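Local coordinates for serine-rich secreted cell wall anchored (LPXTG-motif ) protein (Lactobacillus reuteri ATCC 53608, PDB 5NXK), which probably mediates adhesion of the bacterium to host gut surfaces through a beta-solenoid region carried on a cell-wall-anchored protein, at residues S115-G120 against W189-V194; V165-N170 against S196-S201; G227-H232 against F260-I265. All coordinates share one frame; numbering follows the deposited sequence.

Overall arrangement
All three contacts lie at the turns between the end of one coil of the beta-solenoid and the start of the next, on the same side of the chain's centre. Contacts 1 and 2 are interleaved along the chain, with centres about 6 Å apart: the hydroxyl OG of S166 probably bonds to O of L191 at 2.7 Å, so the turn of 165-170 meets the last residue of strand 186-191. Contact 3 follows in sequence, its centre about 10 Å from that of contact 2. There the strands 200-205 and 230-235 are sheet neighbours, and N of R229 meets O of G199 at 2.8 Å. Contacts 1 and 3, centres about 14 Å apart, still touch through OG1 of T192 and N of G228, 2.8 Å apart.

Contact 1: residues S115-G120 against W189-V194; sequences SKTGAG and WLLTAV
At the turns between coils of the beta-solenoid, the loop 115-120 meets the end of strand 186-191 and the loop that follows it, with T117 against L191, T192 and A193. The backbone link is a single hydrogen bond, A193 N to T117 O, of 2.9 Å. Its donor stands above the carbonyl plane of T117, 42° out of it, and the same oxygen takes a CA-H...O contact from T192 CA at 3.5 Å. The loop of 115-120 thus turns one carbonyl onto the other chain segment, while the T117 side chain bears on the end of the strand. In this right-handed parallel beta-helix, the fold of the pectate lyase-like clan, the two segments belong to coils separated by an intervening one, whose turn through S166 and N167 packs against T192. The L191 chain sets CG anti to its own nitrogen (chi1 -180°), and from there CD2 meets T117, 3.7 Å from OG1. T117 holds OG1 between N and the carbonyl carbon (chi1 56°), leaving its methyl CG2 on the carbonyl of L191, 3.3 Å from O. Farther along, CB of A193 points at the loop and lies 4.0 Å from T117 OG1. Y164, on the strand of the intervening coil, touches both T117 and L191.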
ATOM      1  N   SER A 115      -6.466   5.000   1.860  1.00 20.98           N
ATOM      2  CA  SER A 115      -7.581   4.439   2.622  1.00 19.91           C
ATOM      3  C   SER A 115      -8.021   5.355   3.740  1.00 23.13           C
ATOM      4  O   SER A 115      -7.250   6.201   4.207  1.00 24.10           O
ATOM      5  CB  SER A 115      -7.183   3.072   3.199  1.00 25.96           C
ATOM      6  OG  SER A 115      -6.217   3.235   4.226  1.00 24.58           O
ATOM      7  N   LYS A 116      -9.272   5.192   4.159  1.00 23.48           N
ATOM      8  CA  LYS A 116      -9.763   5.790   5.391  1.00 23.25           C
ATOM      9  C   LYS A 116      -9.091   5.095   6.571  1.00 23.61           C
ATOM     10  O   LYS A 116      -8.970   3.870   6.584  1.00 24.93           O
ATOM     11  CB  LYS A 116     -11.283   5.638   5.508  1.00 32.59           C
ATOM     12  CG  LYS A 116     -12.117   6.720   4.834  1.00 44.75           C
ATOM     13  CD  LYS A 116     -13.596   6.313   4.859  1.00 49.20           C
ATOM     14  CE  LYS A 116     -14.496   7.347   4.196  1.00 56.00           C
ATOM     15  NZ  LYS A 116     -14.025   8.737   4.397  1.00 67.13           N
ATOM     16  N   THR A 117      -8.640   5.869   7.552  1.00 19.00           N
ATOM     17  CA  THR A 117      -7.893   5.305   8.659  1.00 21.54           C
ATOM     18  C   THR A 117      -8.736   5.238   9.942  1.00 23.71           C
ATOM     19  O   THR A 117      -8.255   4.786  10.982  1.00 23.77           O
ATOM     20  CB  THR A 117      -6.625   6.121   8.907  1.00 28.31           C
ATOM     21  OG1 THR A 117      -6.984   7.496   9.123  1.00 26.84           O
ATOM     22  CG2 THR A 117      -5.715   6.030   7.685  1.00 20.39           C
ATOM     23  N   GLY A 118      -9.994   5.689   9.875  1.00 25.04           N
ATOM     24  CA  GLY A 118     -10.832   5.711  11.066  1.00 21.91           C
ATOM     25  C   GLY A 118     -12.097   4.876  10.918  1.00 23.64           C
ATOM     26  O   GLY A 118     -13.130   5.178  11.509  1.00 25.82           O
ATOM     27  N   ALA A 119     -11.998   3.792  10.160  1.00 24.48           N
ATOM     28  CA  ALA A 119     -13.152   2.955   9.868  1.00 23.88           C
ATOM     29  C   ALA A 119     -12.802   1.470   9.892  1.00 24.08           C
ATOM     30  O   ALA A 119     -12.005   1.015  10.724  1.00 22.29           O
ATOM     31  CB  ALA A 119     -13.746   3.340   8.511  1.00 23.99           C
ATOM     32  N   GLY A 120     -13.392   0.716   8.968  1.00 19.99           N
ATOM     33  CA  GLY A 120     -13.198  -0.724   8.943  1.00 22.55           C
ATOM     34  C   GLY A 120     -11.814  -1.145   8.476  1.00 25.21           C
ATOM     35  O   GLY A 120     -11.011  -0.313   8.015  1.00 21.43           O
ATOM     36  N   TRP A 189       2.869   3.685   4.601  1.00 23.21           N
ATOM     37  CA  TRP A 189       2.417   4.345   5.809  1.00 21.26           C
ATOM     38  C   TRP A 189       1.100   3.717   6.234  1.00 25.88           C
ATOM     39  O   TRP A 189       0.087   3.873   5.557  1.00 23.85           O
ATOM     40  CB  TRP A 189       2.233   5.856   5.589  1.00 22.76           C
ATOM     41  CG  TRP A 189       2.068   6.637   6.859  1.00 24.15           C
ATOM     42  CD1 TRP A 189       1.960   6.134   8.123  1.00 24.14           C
ATOM     43  CD2 TRP A 189       2.034   8.068   6.994  1.00 26.88           C
ATOM     44  NE1 TRP A 189       1.851   7.154   9.029  1.00 24.26           N
ATOM     45  CE2 TRP A 189       1.897   8.349   8.366  1.00 22.44           C
ATOM     46  CE3 TRP A 189       2.099   9.132   6.087  1.00 26.91           C
ATOM     47  CZ2 TRP A 189       1.824   9.656   8.855  1.00 25.86           C
ATOM     48  CZ3 TRP A 189       2.033  10.427   6.577  1.00 25.18           C
ATOM     49  CH2 TRP A 189       1.897  10.678   7.946  1.00 26.30           C
ATOM     50  N   LEU A 190       1.128   3.007   7.356  1.00 21.57           N
ATOM     51  CA  LEU A 190      -0.058   2.350   7.883  1.00 21.78           C
ATOM     52  C   LEU A 190      -0.408   3.041   9.189  1.00 24.83           C
ATOM     53  O   LEU A 190       0.356   2.994  10.153  1.00 30.67           O
ATOM     54  CB  LEU A 190       0.164   0.854   8.100  1.00 21.58           C
ATOM     55  CG  LEU A 190       0.528  -0.010   6.880  1.00 22.81           C
ATOM     56  CD1 LEU A 190       2.029   0.013   6.587  1.00 19.25           C
ATOM     57  CD2 LEU A 190       0.019  -1.448   7.045  1.00 21.40           C
ATOM     58  N   LEU A 191      -1.559   3.700   9.194  1.00 23.82           N
ATOM     59  CA  LEU A 191      -1.990   4.522  10.319  1.00 20.83           C
ATOM     60  C   LEU A 191      -3.433   4.177  10.688  1.00 20.02           C
ATOM     61  O   LEU A 191      -4.265   3.960   9.807  1.00 23.06           O
ATOM     62  CB  LEU A 191      -1.868   6.016   9.959  1.00 20.82           C
ATOM     63  CG  LEU A 191      -2.251   7.099  10.980  1.00 26.68           C
ATOM     64  CD1 LEU A 191      -1.336   8.333  10.830  1.00 20.06           C
ATOM     65  CD2 LEU A 191      -3.739   7.501  10.850  1.00 24.35           C
ATOM     66  N   THR A 192      -3.736   4.122  11.978  1.00 20.82           N
ATOM     67  CA  THR A 192      -5.134   4.076  12.393  1.00 23.12           C
ATOM     68  C   THR A 192      -5.424   5.316  13.222  1.00 24.36           C
ATOM     69  O   THR A 192      -4.566   5.817  13.931  1.00 25.11           O
ATOM     70  CB  THR A 192      -5.478   2.806  13.206  1.00 22.89           C
ATOM     71  OG1 THR A 192      -4.857   2.882  14.500  1.00 25.10           O
ATOM     72  CG2 THR A 192      -4.968   1.550  12.491  1.00 18.95           C
ATOM     73  N   ALA A 193      -6.670   5.752  13.193  1.00 26.96           N
ATOM     74  CA  ALA A 193      -7.091   6.927  13.933  1.00 27.71           C
ATOM     75  C   ALA A 193      -8.131   6.454  14.933  1.00 25.53           C
ATOM     76  O   ALA A 193      -8.589   5.321  14.852  1.00 29.72           O
ATOM     77  CB  ALA A 193      -7.662   7.989  13.004  1.00 28.11           C
ATOM     78  N   VAL A 194      -8.495   7.321  15.867  1.00 23.19           N
ATOM     79  CA  VAL A 194      -9.351   6.945  16.984  1.00 24.29           C
ATOM     80  C   VAL A 194     -10.597   6.155  16.603  1.00 28.47           C
ATOM     81  O   VAL A 194     -10.880   5.149  17.243  1.00 32.18           O
ATOM     82  CB  VAL A 194      -9.766   8.201  17.780  1.00 30.33           C
ATOM     83  CG1 VAL A 194     -10.855   7.869  18.793  1.00 31.43           C
ATOM     84  CG2 VAL A 194      -8.544   8.804  18.463  1.00 36.78           C
TER

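Contact 2: residues V165-N170 against S196-S201; sequences VSNAIN and STSGIS
Where two parallel strands begin, the CA atoms of N167 and S201 are 4.2 Å apart, and CA-H...O contacts run both ways, from N167 CA to I200 O and from S201 CA to N167 O. The N167 amide does most of the side-chain work. With CG beside the backbone nitrogen (chi1 -56°), ND2 reaches I200 O at 2.9 Å in a nearly straight bond, 165° at the hydrogen, and that oxygen lies in the plane of the amide. At the other end OD1 accepts from K122 N, so the flat group is held between two coils and its rotation is fixed. S201 adds a second grip: its OG donates to S166 O at 3.0 Å, almost in line with the carbonyl bond. Water 1 bridges the segments, joining S166 OG, itself bonded to L191 O, to N167 ND2 and to S196 OG at 2.7 Å. S196 OG also accepts from G199 N at 2.9 Å, an ST motif that shapes the bend before strand 200-205. In the solenoid sheet, strand 168-171 lies between strands 122-127 and 200-205, while I200 and S201 touch strand 230-235 beyond.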
ATOM      1  N   VAL A 165      -2.276   2.782   3.675  1.00 26.53           N
ATOM      2  CA  VAL A 165      -3.189   1.667   3.861  1.00 27.26           C
ATOM      3  C   VAL A 165      -3.308   1.450   5.355  1.00 29.44           C
ATOM      4  O   VAL A 165      -2.318   1.156   6.027  1.00 23.70           O
ATOM      5  CB  VAL A 165      -2.675   0.387   3.179  1.00 26.86           C
ATOM      6  CG1 VAL A 165      -3.615  -0.793   3.466  1.00 24.12           C
ATOM      7  CG2 VAL A 165      -2.494   0.611   1.677  1.00 23.57           C
ATOM      8  N   SER A 166      -4.517   1.590   5.882  1.00 22.62           N
ATOM      9  CA  SER A 166      -4.649   1.725   7.323  1.00 20.66           C
ATOM     10  C   SER A 166      -4.132   0.523   8.118  1.00 21.02           C
ATOM     11  O   SER A 166      -3.394   0.693   9.097  1.00 21.75           O
ATOM     12  CB  SER A 166      -6.113   1.989   7.680  1.00 24.50           C
ATOM     13  OG  SER A 166      -6.224   2.309   9.054  1.00 21.42           O
ATOM     14  N   ASN A 167      -4.520  -0.688   7.725  1.00 16.44           N
ATOM     15  CA  ASN A 167      -4.344  -1.826   8.639  1.00 23.21           C
ATOM     16  C   ASN A 167      -3.376  -2.917   8.236  1.00 20.66           C
ATOM     17  O   ASN A 167      -2.711  -3.496   9.101  1.00 25.44           O
ATOM     18  CB  ASN A 167      -5.695  -2.477   8.910  1.00 20.86           C
ATOM     19  CG  ASN A 167      -6.692  -1.488   9.440  1.00 21.06           C
ATOM     20  OD1 ASN A 167      -7.605  -1.088   8.722  1.00 22.74           O
ATOM     21  ND2 ASN A 167      -6.499  -1.043  10.682  1.00 19.61           N
ATOM     22  N   ALA A 168      -3.340  -3.274   6.959  1.00 18.38           N
ATOM     23  CA  ALA A 168      -2.433  -4.358   6.589  1.00 22.45           C
ATOM     24  C   ALA A 168      -1.908  -4.277   5.173  1.00 22.32           C
ATOM     25  O   ALA A 168      -2.656  -4.008   4.241  1.00 20.29           O
ATOM     26  CB  ALA A 168      -3.116  -5.700   6.807  1.00 24.19           C
ATOM     27  N   ILE A 169      -0.608  -4.481   5.016  1.00 18.14           N
ATOM     28  CA  ILE A 169      -0.050  -4.739   3.689  1.00 23.47           C
ATOM     29  C   ILE A 169       0.644  -6.096   3.767  1.00 24.93           C
ATOM     30  O   ILE A 169       1.580  -6.288   4.551  1.00 22.32           O
ATOM     31  CB  ILE A 169       0.925  -3.640   3.248  1.00 22.59           C
ATOM     32  CG1 ILE A 169       0.206  -2.292   3.151  1.00 20.04           C
ATOM     33  CG2 ILE A 169       1.550  -3.967   1.901  1.00 20.15           C
ATOM     34  CD1 ILE A 169       1.154  -1.161   2.860  1.00 23.49           C
ATOM     35  N   ASN A 170       0.160  -7.049   2.982  1.00 19.54           N
ATOM     36  CA  ASN A 170       0.683  -8.406   3.052  1.00 24.89           C
ATOM     37  C   ASN A 170       1.382  -8.749   1.749  1.00 29.47           C
ATOM     38  O   ASN A 170       0.758  -8.745   0.700  1.00 29.06           O
ATOM     39  CB  ASN A 170      -0.446  -9.417   3.296  1.00 19.95           C
ATOM     40  CG  ASN A 170      -1.227  -9.138   4.565  1.00 25.03           C
ATOM     41  OD1 ASN A 170      -0.653  -8.987   5.644  1.00 25.45           O
ATOM     42  ND2 ASN A 170      -2.557  -9.057   4.436  1.00 18.93           N
ATOM     43  N   SER A 196     -11.066   4.000  14.337  1.00 23.60           N
ATOM     44  CA  SER A 196     -10.763   2.722  13.668  1.00 23.64           C
ATOM     45  C   SER A 196     -11.429   1.537  14.366  1.00 21.37           C
ATOM     46  O   SER A 196     -11.478   1.484  15.592  1.00 23.21           O
ATOM     47  CB  SER A 196      -9.243   2.497  13.615  1.00 20.20           C
ATOM     48  OG  SER A 196      -8.914   1.170  13.217  1.00 22.11           O
ATOM     49  N   THR A 197     -11.915   0.571  13.601  1.00 20.68           N
ATOM     50  CA  THR A 197     -12.509  -0.587  14.236  1.00 21.90           C
ATOM     51  C   THR A 197     -11.453  -1.495  14.864  1.00 28.76           C
ATOM     52  O   THR A 197     -11.773  -2.239  15.774  1.00 27.16           O
ATOM     53  CB  THR A 197     -13.319  -1.449  13.257  1.00 20.70           C
ATOM     54  OG1 THR A 197     -12.433  -1.952  12.248  1.00 22.01           O
ATOM     55  CG2 THR A 197     -14.461  -0.652  12.601  1.00 19.11           C
ATOM     56  N   SER A 198     -10.199  -1.429  14.409  1.00 23.08           N
ATOM     57  CA  SER A 198      -9.192  -2.372  14.932  1.00 23.86           C
ATOM     58  C   SER A 198      -7.975  -1.750  15.593  1.00 22.87           C
ATOM     59  O   SER A 198      -7.445  -2.324  16.545  1.00 24.22           O
ATOM     60  CB  SER A 198      -8.704  -3.306  13.812  1.00 27.46           C
ATOM     61  OG  SER A 198      -7.869  -2.618  12.887  1.00 27.70           O
ATOM     62  N   GLY A 199      -7.507  -0.607  15.097  1.00 19.29           N
ATOM     63  CA  GLY A 199      -6.319   0.009  15.665  1.00 18.24           C
ATOM     64  C   GLY A 199      -5.041  -0.797  15.465  1.00 18.33           C
ATOM     65  O   GLY A 199      -4.043  -0.604  16.170  1.00 23.58           O
ATOM     66  N   ILE A 200      -5.059  -1.675  14.473  1.00 21.37           N
ATOM     67  CA  ILE A 200      -3.925  -2.551  14.177  1.00 25.00           C
ATOM     68  C   ILE A 200      -3.302  -2.188  12.831  1.00 23.94           C
ATOM     69  O   ILE A 200      -4.019  -2.035  11.841  1.00 22.72           O
ATOM     70  CB  ILE A 200      -4.369  -4.024  14.135  1.00 18.10           C
ATOM     71  CG1 ILE A 200      -4.925  -4.439  15.501  1.00 21.54           C
ATOM     72  CG2 ILE A 200      -3.211  -4.946  13.709  1.00 18.79           C
ATOM     73  CD1 ILE A 200      -5.635  -5.789  15.475  1.00 22.14           C
ATOM     74  N   SER A 201      -1.980  -2.030  12.803  1.00 21.22           N
ATOM     75  CA  SER A 201      -1.271  -1.762  11.552  1.00 22.86           C
ATOM     76  C   SER A 201      -0.164  -2.796  11.365  1.00 23.71           C
ATOM     77  O   SER A 201       0.758  -2.873  12.178  1.00 22.19           O
ATOM     78  CB  SER A 201      -0.682  -0.347  11.546  1.00 22.94           C
ATOM     79  OG  SER A 201      -1.709   0.635  11.541  1.00 20.82           O
TER
HETATM   80  O   HOH W   1      -8.416   1.548  10.633  1.00 25.43           O
HETATM   81  O   HOH W   2      -9.804  -1.136  11.422  1.00 23.60           O

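Contact 3: residues G227-H232 against F260-I265; sequences GGRENH and FTRGNI
R229 and R262 stack guanidinium on guanidinium where two successive coils of the parallel beta-helix run side by side, their strands 230-232 and 261-265 inclined by 16°. The group centres are 4.3 Å apart, and NH2 of R229 sits over the centre of the R262 plane. R262 runs extended from CG to NE, and its turned guanidinium sets NH1 2.9 Å from R229 O, with that oxygen in the guanidinium plane. The R229 chain instead bends at chi3 (-86°), which lays NE and NH2 side-on against OE2 of E230 in a salt bridge. This carboxylate probably eases the closeness of the two positive groups. Its other oxygen, OE1, uses the anti lone pair to take H232 NE2 at 2.6 Å, so the imidazole is tied along its own strand.

N231 folds back on G227: OD1 accepts from G227 N, while ND2 gives to G227 O and also crosses to R262 O at 3.1 Å. T261, whose OG1 is anti to its own nitrogen (chi1 -166°), donates to G227 O at 2.8 Å, coming from the same face of that carbonyl as ND2. Between the strands N264 N bonds to N231 O at 2.9 Å. The H232 and N264 side chains lie side by side, pointing the same way, and water 5 bridges N231 N to N264 OD1, 3.0 Å from the latter.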
ATOM      1  N   GLY A 227      -0.370   2.324  14.175  1.00 24.70           N
ATOM      2  CA  GLY A 227      -1.518   1.650  14.771  1.00 21.83           C
ATOM      3  C   GLY A 227      -1.789   2.105  16.199  1.00 27.29           C
ATOM      4  O   GLY A 227      -0.857   2.235  16.999  1.00 25.43           O
ATOM      5  N   GLY A 228      -3.058   2.348  16.527  1.00 27.47           N
ATOM      6  CA  GLY A 228      -3.412   2.788  17.869  1.00 25.20           C
ATOM      7  C   GLY A 228      -3.205   1.754  18.967  1.00 24.82           C
ATOM      8  O   GLY A 228      -2.958   2.124  20.112  1.00 27.79           O
ATOM      9  N   ARG A 229      -3.325   0.469  18.645  1.00 18.52           N
ATOM     10  CA  ARG A 229      -3.104  -0.589  19.646  1.00 18.66           C
ATOM     11  C   ARG A 229      -1.967  -1.565  19.281  1.00 21.51           C
ATOM     12  O   ARG A 229      -1.295  -2.077  20.169  1.00 22.48           O
ATOM     13  CB  ARG A 229      -4.399  -1.378  19.939  1.00 21.75           C
ATOM     14  CG  ARG A 229      -4.959  -2.257  18.818  1.00 23.57           C
ATOM     15  CD  ARG A 229      -5.909  -3.359  19.400  1.00 25.81           C
ATOM     16  NE  ARG A 229      -5.156  -4.554  19.820  1.00 28.81           N
ATOM     17  CZ  ARG A 229      -5.049  -4.995  21.076  1.00 28.46           C
ATOM     18  NH1 ARG A 229      -5.672  -4.360  22.064  1.00 27.80           N
ATOM     19  NH2 ARG A 229      -4.320  -6.083  21.344  1.00 20.73           N
ATOM     20  N   GLU A 230      -1.775  -1.863  17.997  1.00 23.58           N
ATOM     21  CA  GLU A 230      -0.707  -2.791  17.597  1.00 21.66           C
ATOM     22  C   GLU A 230      -0.022  -2.329  16.317  1.00 23.62           C
ATOM     23  O   GLU A 230      -0.653  -1.755  15.418  1.00 20.80           O
ATOM     24  CB  GLU A 230      -1.229  -4.221  17.350  1.00 23.28           C
ATOM     25  CG  GLU A 230      -1.976  -4.913  18.503  1.00 28.16           C
ATOM     26  CD  GLU A 230      -2.534  -6.288  18.100  1.00 30.62           C
ATOM     27  OE1 GLU A 230      -1.894  -6.987  17.272  1.00 29.03           O
ATOM     28  OE2 GLU A 230      -3.664  -6.630  18.540  1.00 27.30           O
ATOM     29  N   ASN A 231       1.272  -2.618  16.238  1.00 19.59           N
ATOM     30  CA  ASN A 231       2.076  -2.346  15.051  1.00 21.11           C
ATOM     31  C   ASN A 231       2.950  -3.561  14.788  1.00 23.57           C
ATOM     32  O   ASN A 231       3.693  -3.958  15.662  1.00 24.38           O
ATOM     33  CB  ASN A 231       2.938  -1.100  15.252  1.00 18.26           C
ATOM     34  CG  ASN A 231       2.106   0.164  15.388  1.00 22.05           C
ATOM     35  OD1 ASN A 231       1.708   0.762  14.388  1.00 21.69           O
ATOM     36  ND2 ASN A 231       1.800   0.548  16.630  1.00 19.75           N
ATOM     37  N   HIS A 232       2.887  -4.138  13.595  1.00 22.08           N
ATOM     38  CA  HIS A 232       3.631  -5.371  13.333  1.00 21.21           C
ATOM     39  C   HIS A 232       4.447  -5.300  12.060  1.00 21.04           C
ATOM     40  O   HIS A 232       3.988  -4.754  11.065  1.00 23.65           O
ATOM     41  CB  HIS A 232       2.686  -6.566  13.222  1.00 20.84           C
ATOM     42  CG  HIS A 232       1.916  -6.854  14.464  1.00 22.10           C
ATOM     43  ND1 HIS A 232       2.381  -7.707  15.453  1.00 21.25           N
ATOM     44  CD2 HIS A 232       0.688  -6.452  14.874  1.00 20.98           C
ATOM     45  CE1 HIS A 232       1.492  -7.785  16.418  1.00 20.68           C
ATOM     46  NE2 HIS A 232       0.450  -7.028  16.094  1.00 21.46           N
ATOM     47  N   PHE A 260      -0.987   5.022  23.555  1.00 33.81           N
ATOM     48  CA  PHE A 260      -0.271   3.958  24.246  1.00 32.29           C
ATOM     49  C   PHE A 260      -0.448   2.685  23.434  1.00 33.12           C
ATOM     50  O   PHE A 260      -1.539   2.114  23.389  1.00 27.42           O
ATOM     51  CB  PHE A 260      -0.785   3.798  25.668  1.00 36.27           C
ATOM     52  CG  PHE A 260      -0.663   5.049  26.484  1.00 39.01           C
ATOM     53  CD1 PHE A 260      -1.660   6.012  26.454  1.00 44.95           C
ATOM     54  CD2 PHE A 260       0.463   5.278  27.258  1.00 43.80           C
ATOM     55  CE1 PHE A 260      -1.541   7.178  27.188  1.00 51.06           C
ATOM     56  CE2 PHE A 260       0.593   6.440  27.999  1.00 44.49           C
ATOM     57  CZ  PHE A 260      -0.412   7.390  27.966  1.00 51.21           C
ATOM     58  N   THR A 261       0.603   2.302  22.715  1.00 26.93           N
ATOM     59  CA  THR A 261       0.479   1.258  21.713  1.00 22.99           C
ATOM     60  C   THR A 261       1.552   0.173  21.850  1.00 23.11           C
ATOM     61  O   THR A 261       2.324   0.156  22.810  1.00 19.45           O
ATOM     62  CB  THR A 261       0.493   1.882  20.301  1.00 25.77           C
ATOM     63  OG1 THR A 261       0.060   0.921  19.335  1.00 26.23           O
ATOM     64  CG2 THR A 261       1.874   2.461  19.952  1.00 22.54           C
ATOM     65  N   ARG A 262       1.546  -0.771  20.918  1.00 20.53           N
ATOM     66  CA  ARG A 262       2.458  -1.914  20.968  1.00 18.20           C
ATOM     67  C   ARG A 262       3.200  -2.023  19.639  1.00 20.71           C
ATOM     68  O   ARG A 262       2.666  -1.625  18.606  1.00 22.32           O
ATOM     69  CB  ARG A 262       1.659  -3.192  21.207  1.00 21.49           C
ATOM     70  CG  ARG A 262       0.808  -3.173  22.474  1.00 24.83           C
ATOM     71  CD  ARG A 262      -0.065  -4.417  22.525  1.00 30.17           C
ATOM     72  NE  ARG A 262      -1.066  -4.389  23.596  1.00 34.27           N
ATOM     73  CZ  ARG A 262      -2.064  -3.513  23.719  1.00 35.42           C
ATOM     74  NH1 ARG A 262      -2.247  -2.531  22.829  1.00 30.92           N
ATOM     75  NH2 ARG A 262      -2.889  -3.626  24.757  1.00 29.47           N
ATOM     76  N   GLY A 263       4.399  -2.599  19.656  1.00 26.00           N
ATOM     77  CA  GLY A 263       5.123  -2.881  18.430  1.00 24.19           C
ATOM     78  C   GLY A 263       5.718  -4.275  18.525  1.00 22.54           C
ATOM     79  O   GLY A 263       6.180  -4.695  19.580  1.00 22.68           O
ATOM     80  N   ASN A 264       5.681  -5.005  17.421  1.00 22.45           N
ATOM     81  CA  ASN A 264       6.252  -6.334  17.378  1.00 24.04           C
ATOM     82  C   ASN A 264       6.860  -6.548  15.989  1.00 24.14           C
ATOM     83  O   ASN A 264       6.170  -6.476  14.953  1.00 22.04           O
ATOM     84  CB  ASN A 264       5.202  -7.414  17.696  1.00 28.81           C
ATOM     85  CG  ASN A 264       4.863  -7.491  19.193  1.00 38.93           C
ATOM     86  OD1 ASN A 264       3.956  -6.792  19.672  1.00 38.81           O
ATOM     87  ND2 ASN A 264       5.590  -8.331  19.937  1.00 35.59           N
ATOM     88  N   ILE A 265       8.159  -6.814  15.983  1.00 19.79           N
ATOM     89  CA  ILE A 265       8.868  -7.131  14.765  1.00 20.26           C
ATOM     90  C   ILE A 265       9.427  -8.550  14.904  1.00 22.39           C
ATOM     91  O   ILE A 265      10.098  -8.878  15.883  1.00 23.25           O
ATOM     92  CB  ILE A 265       9.968  -6.114  14.494  1.00 21.22           C
ATOM     93  CG1 ILE A 265       9.353  -4.705  14.390  1.00 21.63           C
ATOM     94  CG2 ILE A 265      10.769  -6.488  13.235  1.00 18.53           C
ATOM     95  CD1 ILE A 265      10.368  -3.607  14.203  1.00 25.32           C
TER
HETATM   96  O   HOH W   3      -3.816   4.313  22.324  1.00 52.91           O
HETATM   97  O   HOH W   4      -3.991   1.762  22.623  1.00 53.38           O
HETATM   98  O   HOH W   5       2.110  -4.923  18.192  1.00 23.37           O
HETATM   99  O   HOH W   6       4.570  -9.274  14.885  1.00 41.82           O